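Local structure of endoglucanase, family GH5 (Zobellia galactanivorans, 6GL2) at residues A49-I54 against N93-N98; P115-A120 against V173-Q178; T250-E255 against E292-A297. The protein hydrolyses hemicellulose, probably including mixed-linked glucan, as a family 5 glycoside hydrolase, and may also act as a cellulase. All coordinates share one frame; numbering follows the deposited sequence.

Interaction 1 of 3, residues A49-I54 against N93-N98; sequences AMIDEI and NFALEN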
loop_
_atom_site.group_PDB
_atom_site.type_symbol
_atom_site.label_atom_id
_atom_site.label_comp_id
_atom_site.label_asym_id
_atom_site.label_seq_id
_atom_site.Cartn_x
_atom_site.Cartn_y
_atom_site.Cartn_z
ATOM N N ALA A 49 -19.171 -5.542 9.047
ATOM C CA ALA A 49 -19.756 -4.360 9.576
ATOM C C ALA A 49 -18.793 -3.169 9.641
ATOM O O ALA A 49 -19.119 -2.023 9.393
ATOM C CB ALA A 49 -20.387 -4.637 10.971
ATOM N N MET A 50 -17.512 -3.448 9.915
ATOM C CA MET A 50 -16.485 -2.452 9.835
ATOM C C MET A 50 -16.271 -1.946 8.428
ATOM O O MET A 50 -16.260 -0.753 8.199
ATOM C CB MET A 50 -15.149 -2.948 10.414
ATOM C CG MET A 50 -15.213 -3.279 11.877
ATOM S SD MET A 50 -13.710 -4.201 12.391
ATOM C CE MET A 50 -14.206 -4.890 13.998
ATOM N N ILE A 51 -16.004 -2.892 7.555
ATOM C CA ILE A 51 -15.794 -2.489 6.158
ATOM C C ILE A 51 -16.959 -1.767 5.539
ATOM O O ILE A 51 -16.802 -0.801 4.767
ATOM C CB ILE A 51 -15.366 -3.718 5.345
ATOM C CG1 ILE A 51 -14.124 -4.395 5.931
ATOM C CG2 ILE A 51 -15.156 -3.282 3.877
ATOM C CD1 ILE A 51 -12.950 -3.462 6.216
ATOM N N ASP A 52 -18.191 -2.131 5.920
ATOM C CA ASP A 52 -19.366 -1.438 5.458
ATOM C C ASP A 52 -19.308 0.056 5.779
ATOM O O ASP A 52 -19.673 0.867 4.920
ATOM C CB ASP A 52 -20.654 -1.977 6.188
ATOM C CG ASP A 52 -21.045 -3.355 5.730
ATOM O OD1 ASP A 52 -20.605 -3.920 4.715
ATOM O OD2 ASP A 52 -21.866 -3.965 6.506
ATOM N N GLU A 53 -18.804 0.419 6.954
ATOM C CA GLU A 53 -18.726 1.821 7.289
ATOM C C GLU A 53 -17.695 2.551 6.425
ATOM O O GLU A 53 -17.852 3.746 6.083
ATOM C CB GLU A 53 -18.342 2.038 8.715
ATOM C CG GLU A 53 -19.436 1.547 9.662
ATOM C CD GLU A 53 -20.808 2.159 9.367
ATOM O OE1 GLU A 53 -20.877 3.382 9.132
ATOM O OE2 GLU A 53 -21.817 1.423 9.379
ATOM N N ILE A 54 -16.600 1.895 6.098
ATOM C CA ILE A 54 -15.553 2.481 5.205
ATOM C C ILE A 54 -16.204 2.811 3.881
ATOM O O ILE A 54 -15.995 3.899 3.289
ATOM C CB ILE A 54 -14.365 1.527 5.054
ATOM C CG1 ILE A 54 -13.803 1.120 6.450
ATOM C CG2 ILE A 54 -13.253 2.178 4.209
ATOM C CD1 ILE A 54 -13.385 2.235 7.349
ATOM N N ASN A 93 -13.398 -10.093 0.468
ATOM C CA ASN A 93 -14.816 -10.182 0.045
ATOM C C ASN A 93 -15.684 -9.220 0.744
ATOM O O ASN A 93 -16.592 -8.683 0.102
ATOM C CB ASN A 93 -15.358 -11.610 0.207
ATOM C CG ASN A 93 -14.965 -12.416 -0.968
ATOM O OD1 ASN A 93 -14.066 -13.144 -0.936
ATOM N ND2 ASN A 93 -15.515 -12.060 -2.138
ATOM N N PHE A 94 -15.414 -8.842 1.986
ATOM C CA PHE A 94 -16.197 -7.804 2.668
ATOM C C PHE A 94 -16.153 -6.525 1.812
ATOM O O PHE A 94 -17.148 -5.797 1.684
ATOM C CB PHE A 94 -15.697 -7.428 4.023
ATOM C CG PHE A 94 -15.701 -8.513 5.070
ATOM C CD1 PHE A 94 -16.536 -9.582 5.047
ATOM C CD2 PHE A 94 -14.821 -8.406 6.137
ATOM C CE1 PHE A 94 -16.516 -10.573 6.090
ATOM C CE2 PHE A 94 -14.790 -9.375 7.112
ATOM C CZ PHE A 94 -15.641 -10.376 7.043
ATOM N N ALA A 95 -14.989 -6.141 1.357
ATOM C CA ALA A 95 -14.751 -4.971 0.504
ATOM C C ALA A 95 -15.374 -5.101 -0.869
ATOM O O ALA A 95 -16.071 -4.206 -1.383
ATOM C CB ALA A 95 -13.294 -4.618 0.440
ATOM N N LEU A 96 -15.082 -6.223 -1.518
ATOM C CA LEU A 96 -15.618 -6.439 -2.857
ATOM C C LEU A 96 -17.106 -6.418 -2.896
ATOM O O LEU A 96 -17.716 -5.840 -3.837
ATOM C CB LEU A 96 -15.110 -7.771 -3.493
ATOM C CG LEU A 96 -13.589 -7.805 -3.745
ATOM C CD1 LEU A 96 -13.121 -9.275 -3.974
ATOM C CD2 LEU A 96 -13.129 -6.858 -4.895
ATOM N N GLU A 97 -17.769 -6.951 -1.902
ATOM C CA GLU A 97 -19.265 -6.921 -1.730
ATOM C C GLU A 97 -19.821 -5.546 -1.581
ATOM O O GLU A 97 -21.024 -5.307 -1.819
ATOM C CB GLU A 97 -19.670 -7.748 -0.513
ATOM C CG GLU A 97 -19.514 -9.244 -0.739
ATOM C CD GLU A 97 -19.371 -10.074 0.492
ATOM O OE1 GLU A 97 -19.588 -9.571 1.610
ATOM O OE2 GLU A 97 -19.023 -11.266 0.238
ATOM N N ASN A 98 -18.998 -4.577 -1.156
ATOM C CA ASN A 98 -19.283 -3.191 -1.009
ATOM C C ASN A 98 -18.935 -2.412 -2.271
ATOM O O ASN A 98 -18.871 -1.185 -2.219
ATOM C CB ASN A 98 -18.599 -2.611 0.229
ATOM C CG ASN A 98 -19.396 -2.787 1.487
ATOM O OD1 ASN A 98 -20.436 -2.111 1.707
ATOM N ND2 ASN A 98 -18.971 -3.669 2.375
#
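Asn-98 meets Asp-52 with its amide nitrogen. The two side chains cross at about a right angle, and their carboxylate and amide planes stand 67° apart. Asn-98 ND2 donates to Asp-52 OD1 over 2.9 Å. The bond is nearly straight, at 172°, and lies in the amide plane of Asn-98. It uses the anti lone pair of the carboxylate oxygen. The same nitrogen also donates to Phe-94 O, at 2.9 Å. That second bond ties the amide to the Phe-94 carbonyl and helps fix its rotation. With an alanine here both bonds are gone, and Asp-52 OD1 is likely to be left to its salt bridge with Lys-48.

Beside this polar pair sits Ile-51. Its CG1 rests 3.9 Å from Phe-94 CB, and the two side chains cross steeply. The other branch, CG2, stands anti to the backbone N and reaches the backbone at Ala-95 CA, 3.8 Å away. The small Ala-95 lets the backbones come close: Ile-51 CA and Ala-95 CA are 6.3 Å apart.

The contact joins helix 48-57 to the C-terminal part of helix 82-96 and the residues after it. These helices follow strands 24-26 and 61-64, neighbours in the TIM barrel.

Interaction 2 of 3, residues P115-A120 against V173-Q178; sequences PTYEKA and VNQYHQ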
loop_
_atom_site.group_PDB
_atom_site.type_symbol
_atom_site.label_atom_id
_atom_site.label_comp_id
_atom_site.label_asym_id
_atom_site.label_seq_id
_atom_site.Cartn_x
_atom_site.Cartn_y
_atom_site.Cartn_z
ATOM N N PRO A 115 17.082 -7.020 1.154
ATOM C CA PRO A 115 17.591 -6.616 -0.146
ATOM C C PRO A 115 19.141 -6.472 -0.135
ATOM O O PRO A 115 19.676 -5.351 -0.225
ATOM C CB PRO A 115 16.844 -5.332 -0.433
ATOM C CG PRO A 115 16.697 -4.735 0.896
ATOM C CD PRO A 115 16.525 -5.878 1.888
ATOM N N THR A 116 19.818 -7.615 -0.056
ATOM C CA THR A 116 21.290 -7.669 -0.177
ATOM C C THR A 116 21.607 -8.777 -1.149
ATOM O O THR A 116 20.850 -9.733 -1.313
ATOM C CB THR A 116 21.966 -7.998 1.182
ATOM O OG1 THR A 116 21.660 -9.333 1.523
ATOM C CG2 THR A 116 21.477 -7.025 2.336
ATOM N N TYR A 117 22.767 -8.640 -1.848
ATOM C CA TYR A 117 23.202 -9.727 -2.805
ATOM C C TYR A 117 23.375 -11.041 -2.060
ATOM O O TYR A 117 23.092 -12.086 -2.635
ATOM C CB TYR A 117 24.431 -9.340 -3.615
ATOM C CG TYR A 117 24.235 -8.141 -4.495
ATOM C CD1 TYR A 117 23.070 -7.990 -5.238
ATOM C CD2 TYR A 117 25.194 -7.156 -4.619
ATOM C CE1 TYR A 117 22.881 -6.899 -6.051
ATOM C CE2 TYR A 117 24.988 -6.040 -5.474
ATOM C CZ TYR A 117 23.834 -5.945 -6.169
ATOM O OH TYR A 117 23.506 -4.889 -7.033
ATOM N N GLU A 118 23.839 -10.998 -0.831
ATOM C CA GLU A 118 24.084 -12.165 0.028
ATOM C C GLU A 118 22.802 -12.968 0.185
ATOM O O GLU A 118 22.821 -14.201 0.177
ATOM C CB GLU A 118 24.605 -11.798 1.418
ATOM N N LYS A 119 21.661 -12.296 0.425
ATOM C CA LYS A 119 20.401 -12.991 0.695
ATOM C C LYS A 119 19.544 -13.135 -0.515
ATOM O O LYS A 119 18.569 -13.876 -0.448
ATOM C CB LYS A 119 19.631 -12.187 1.717
ATOM C CG LYS A 119 20.297 -12.087 3.084
ATOM C CD LYS A 119 20.079 -13.267 3.988
ATOM C CE LYS A 119 20.099 -12.808 5.462
ATOM N NZ LYS A 119 20.087 -13.894 6.497
ATOM N N ALA A 120 19.801 -12.404 -1.581
ATOM C CA ALA A 120 18.908 -12.375 -2.751
ATOM C C ALA A 120 18.482 -13.673 -3.287
ATOM O O ALA A 120 17.335 -13.851 -3.668
ATOM C CB ALA A 120 19.462 -11.483 -3.879
ATOM N N VAL A 173 15.864 -4.971 -4.601
ATOM C CA VAL A 173 14.423 -4.741 -4.627
ATOM C C VAL A 173 13.862 -4.893 -6.025
ATOM O O VAL A 173 12.811 -5.530 -6.203
ATOM C CB VAL A 173 14.050 -3.376 -4.002
ATOM C CG1 VAL A 173 12.595 -3.053 -4.314
ATOM C CG2 VAL A 173 14.358 -3.501 -2.506
ATOM N N ASN A 174 14.489 -4.325 -7.106
ATOM C CA ASN A 174 14.015 -4.553 -8.415
ATOM C C ASN A 174 13.966 -6.065 -8.754
ATOM O O ASN A 174 13.016 -6.484 -9.462
ATOM C CB ASN A 174 14.873 -3.782 -9.443
ATOM C CG ASN A 174 14.488 -2.294 -9.556
ATOM O OD1 ASN A 174 13.306 -1.895 -9.471
ATOM N ND2 ASN A 174 15.528 -1.450 -9.809
ATOM N N GLN A 175 14.975 -6.802 -8.341
ATOM C CA GLN A 175 14.926 -8.234 -8.628
ATOM C C GLN A 175 13.761 -8.938 -7.922
ATOM O O GLN A 175 13.203 -9.896 -8.479
ATOM C CB GLN A 175 16.219 -8.897 -8.209
ATOM C CG GLN A 175 17.410 -8.487 -9.089
ATOM C CD GLN A 175 18.650 -9.149 -8.694
ATOM O OE1 GLN A 175 18.688 -10.247 -8.220
ATOM N NE2 GLN A 175 19.761 -8.405 -8.827
ATOM N N TYR A 176 13.462 -8.470 -6.706
ATOM C CA TYR A 176 12.371 -9.106 -5.979
ATOM C C TYR A 176 11.019 -8.779 -6.608
ATOM O O TYR A 176 10.149 -9.656 -6.710
ATOM C CB TYR A 176 12.395 -8.582 -4.586
ATOM C CG TYR A 176 13.613 -8.988 -3.764
ATOM C CD1 TYR A 176 14.524 -9.878 -4.272
ATOM C CD2 TYR A 176 13.927 -8.407 -2.576
ATOM C CE1 TYR A 176 15.669 -10.199 -3.538
ATOM C CE2 TYR A 176 15.031 -8.702 -1.811
ATOM C CZ TYR A 176 15.951 -9.595 -2.352
ATOM O OH TYR A 176 17.114 -9.932 -1.591
ATOM N N HIS A 177 10.861 -7.581 -7.136
ATOM C CA HIS A 177 9.664 -7.268 -7.909
ATOM C C HIS A 177 9.592 -8.106 -9.158
ATOM O O HIS A 177 8.496 -8.511 -9.613
ATOM C CB HIS A 177 9.567 -5.794 -8.237
ATOM C CG HIS A 177 9.135 -4.945 -7.051
ATOM N ND1 HIS A 177 7.959 -5.220 -6.327
ATOM C CD2 HIS A 177 9.716 -3.861 -6.462
ATOM C CE1 HIS A 177 7.797 -4.261 -5.459
ATOM N NE2 HIS A 177 8.878 -3.442 -5.483
ATOM N N GLN A 178 10.737 -8.312 -9.797
ATOM C CA GLN A 178 10.777 -9.148 -11.029
ATOM C C GLN A 178 10.285 -10.560 -10.725
ATOM O O GLN A 178 9.399 -11.020 -11.487
ATOM C CB GLN A 178 12.203 -9.147 -11.610
ATOM C CG GLN A 178 12.350 -9.990 -12.884
ATOM C CD GLN A 178 11.837 -9.396 -14.126
ATOM O OE1 GLN A 178 11.150 -10.114 -14.928
ATOM N NE2 GLN A 178 12.102 -8.146 -14.351
#
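Tyr-176 reaches across to Ala-120 and Pro-115 with the far end of its ring. Its OH lies 3.2 Å from Ala-120 CA, which sits at the ring edge, near the ring plane. Ala-120 CB adds a contact to the same side chain, 4.0 Å from Tyr-176 CE1. On the CE2 side the ring meets Pro-115, with Tyr-176 CE2 3.7 Å from Pro-115 CA. The proline ring is also met by Val-173, whose CG2 is 3.7 Å from Pro-115 CB. In Tyr-176, CG is anti to the carbonyl carbon (chi1 -67°), which carries the ring out toward residues 115-120.

The next shell holds these groups in place. The hydroxyl of the buried Tyr-176 is hydrogen-bonded to Leu-114 O, just before the proline. Thr-116 is the N-cap of helix 117-137. Its OG1 accepts from Lys-119 N at 3.2 Å, which ties down the first turn leading to Ala-120. Glu-168 accepts from Tyr-117 N and so links that turn to helix 167-186.

The contact pins the loop before helix 117-137, and its first turn, against helix 167-186. These two helices follow strands 101-105 and 145-148, which are adjacent in the barrel.

Interaction 3 of 3, residues T250-E255 against E292-A297; sequences TALLAE and EFYARA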
loop_
_atom_site.group_PDB
_atom_site.type_symbol
_atom_site.label_atom_id
_atom_site.label_comp_id
_atom_site.label_asym_id
_atom_site.label_seq_id
_atom_site.Cartn_x
_atom_site.Cartn_y
_atom_site.Cartn_z
ATOM N N THR A 250 3.245 24.899 -0.949
ATOM C CA THR A 250 4.272 24.802 -1.979
ATOM C C THR A 250 5.219 23.567 -1.862
ATOM O O THR A 250 5.477 22.917 -2.889
ATOM C CB THR A 250 5.112 26.143 -2.014
ATOM O OG1 THR A 250 4.224 27.239 -2.290
ATOM C CG2 THR A 250 6.224 26.083 -3.031
ATOM N N ALA A 251 5.708 23.272 -0.669
ATOM C CA ALA A 251 6.558 22.137 -0.464
ATOM C C ALA A 251 5.822 20.819 -0.757
ATOM O O ALA A 251 6.387 19.945 -1.400
ATOM C CB ALA A 251 7.144 22.122 0.897
ATOM N N LEU A 252 4.562 20.730 -0.376
ATOM C CA LEU A 252 3.803 19.492 -0.660
ATOM C C LEU A 252 3.467 19.328 -2.130
ATOM O O LEU A 252 3.600 18.273 -2.718
ATOM C CB LEU A 252 2.561 19.484 0.229
ATOM C CG LEU A 252 1.634 18.297 0.094
ATOM C CD1 LEU A 252 2.298 16.918 0.099
ATOM C CD2 LEU A 252 0.548 18.394 1.106
ATOM N N LEU A 253 3.180 20.437 -2.808
ATOM C CA LEU A 253 2.900 20.374 -4.201
ATOM C C LEU A 253 4.221 20.022 -4.950
ATOM O O LEU A 253 4.186 19.318 -5.972
ATOM C CB LEU A 253 2.324 21.680 -4.761
ATOM C CG LEU A 253 0.954 22.057 -4.280
ATOM C CD1 LEU A 253 0.496 23.278 -5.082
ATOM C CD2 LEU A 253 -0.015 20.870 -4.521
ATOM N N ALA A 254 5.386 20.477 -4.462
ATOM C CA ALA A 254 6.636 20.159 -5.119
ATOM C C ALA A 254 6.905 18.664 -5.017
ATOM O O ALA A 254 7.394 18.036 -5.922
ATOM C CB ALA A 254 7.810 20.921 -4.502
ATOM N N GLU A 255 6.632 18.072 -3.843
ATOM C CA GLU A 255 6.730 16.601 -3.641
ATOM C C GLU A 255 5.863 15.856 -4.633
ATOM O O GLU A 255 6.309 14.930 -5.322
ATOM C CB GLU A 255 6.373 16.302 -2.163
ATOM C CG GLU A 255 6.138 14.841 -1.797
ATOM C CD GLU A 255 7.381 14.032 -1.772
ATOM O OE1 GLU A 255 7.264 12.772 -1.551
ATOM O OE2 GLU A 255 8.551 14.534 -2.024
ATOM N N GLU A 292 -7.234 17.668 3.740
ATOM C CA GLU A 292 -7.995 18.277 2.639
ATOM C C GLU A 292 -7.083 18.620 1.443
ATOM O O GLU A 292 -7.383 18.344 0.300
ATOM C CB GLU A 292 -8.645 19.600 3.170
ATOM C CG GLU A 292 -9.924 19.468 4.021
ATOM C CD GLU A 292 -10.385 20.728 4.708
ATOM O OE1 GLU A 292 -9.598 21.714 4.729
ATOM O OE2 GLU A 292 -11.525 20.717 5.286
ATOM N N PHE A 293 -5.962 19.268 1.781
ATOM C CA PHE A 293 -5.038 19.799 0.746
ATOM C C PHE A 293 -4.294 18.666 0.002
ATOM O O PHE A 293 -4.184 18.595 -1.185
ATOM C CB PHE A 293 -4.020 20.723 1.369
ATOM C CG PHE A 293 -3.188 21.473 0.350
ATOM C CD1 PHE A 293 -3.600 22.710 -0.220
ATOM C CD2 PHE A 293 -2.014 20.921 -0.136
ATOM C CE1 PHE A 293 -2.808 23.362 -1.150
ATOM C CE2 PHE A 293 -1.218 21.599 -1.111
ATOM C CZ PHE A 293 -1.632 22.806 -1.615
ATOM N N TYR A 294 -3.853 17.712 0.836
ATOM C CA TYR A 294 -3.105 16.560 0.274
ATOM C C TYR A 294 -3.976 15.792 -0.718
ATOM O O TYR A 294 -3.592 15.411 -1.797
ATOM C CB TYR A 294 -2.547 15.747 1.489
ATOM C CG TYR A 294 -1.515 14.665 1.124
ATOM C CD1 TYR A 294 -1.890 13.584 0.351
ATOM C CD2 TYR A 294 -0.228 14.699 1.606
ATOM C CE1 TYR A 294 -1.002 12.594 0.005
ATOM C CE2 TYR A 294 0.682 13.713 1.259
ATOM C CZ TYR A 294 0.275 12.596 0.486
ATOM O OH TYR A 294 1.173 11.618 0.131
ATOM N N ALA A 295 -5.189 15.417 -0.207
ATOM C CA ALA A 295 -6.074 14.578 -0.980
ATOM C C ALA A 295 -6.470 15.313 -2.309
ATOM O O ALA A 295 -6.484 14.714 -3.388
ATOM C CB ALA A 295 -7.313 14.169 -0.183
ATOM N N ARG A 296 -6.780 16.601 -2.209
ATOM C CA ARG A 296 -7.139 17.437 -3.382
ATOM C C ARG A 296 -5.946 17.425 -4.361
ATOM O O ARG A 296 -6.127 17.263 -5.538
ATOM C CB ARG A 296 -7.530 18.855 -2.949
ATOM C CG ARG A 296 -7.591 19.933 -4.051
ATOM C CD ARG A 296 -7.884 21.351 -3.491
ATOM N NE ARG A 296 -8.175 22.280 -4.594
ATOM C CZ ARG A 296 -9.402 22.609 -5.015
ATOM N NH1 ARG A 296 -10.468 22.261 -4.338
ATOM N NH2 ARG A 296 -9.530 23.405 -6.069
ATOM N N ALA A 297 -4.729 17.585 -3.836
ATOM C CA ALA A 297 -3.529 17.676 -4.672
ATOM C C ALA A 297 -3.292 16.365 -5.436
ATOM O O ALA A 297 -2.957 16.297 -6.596
ATOM C CB ALA A 297 -2.333 18.097 -3.898
#
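Leu-252 points from its helix toward Tyr-294 and Phe-293, and can be followed outward from CB. CB itself lies beyond close contact with residues 292-297. With CG anti to the backbone N (chi1 180°), the fork is carried toward the two aromatic rings. Of the two methyls, CD1 goes to the tyrosine ring and sits 3.7 Å from Tyr-294 CD2, with Tyr-294 CE2 about as near. CD2 falls between the two aromatic side chains. It comes to the edge of the phenylalanine ring, near its plane, 3.8 Å from Phe-293 CD2. It is equally near the tyrosine, 3.8 Å from Tyr-294 CD2. The leucine and Tyr-294 cross at about a right angle, whereas it and Phe-293 slide past each other in opposite directions.

Leu-253 completes the apolar surface. Its CD2 touches both Phe-293 CE2 and Ala-297 CB, 3.7 Å from each. Its CG also approaches the end of the phenylalanine ring, 3.8 Å from Phe-293 CZ.

Partners beyond the two segments hold the rings. Tyr-294 stacks on Trp-276 and hydrogen-bonds through its OH to Ser-228 O, while Phe-293 meets the ring of Trp-243. Asp-248, which has been seen to bind magnesium in this protein though none is bound to this chain here, has its side chain about 6 Å from that of Leu-252.

Helices 246-266 and 284-301 pack with the axes of segments 250-255 and 292-297 10.7 Å apart, inclined by 31° and running in broadly the same direction. They follow barrel strands 222-227 and 271-276, which are neighbours in the sheet.

From the N terminus the three contacts come in series, and none nests in or crosses another. Interaction 1 closes first, bringing helices 48-57 and 82-96 together across strand 61-64. Interaction 2 follows, with strand 145-148 in the chain between its segments. Interaction 3 is last and spans strand 271-276. Each therefore joins successive outer helices of the (beta/alpha)8 barrel around one strand, a beta-alpha unit apart. Interactions 1 and 2 lie on opposite sides of the chain's centre, with centres about 35 Å apart. Interaction 3 stands apart from both, its nearest atoms about 14 Å from interaction 1 and about 17 Å from interaction 2.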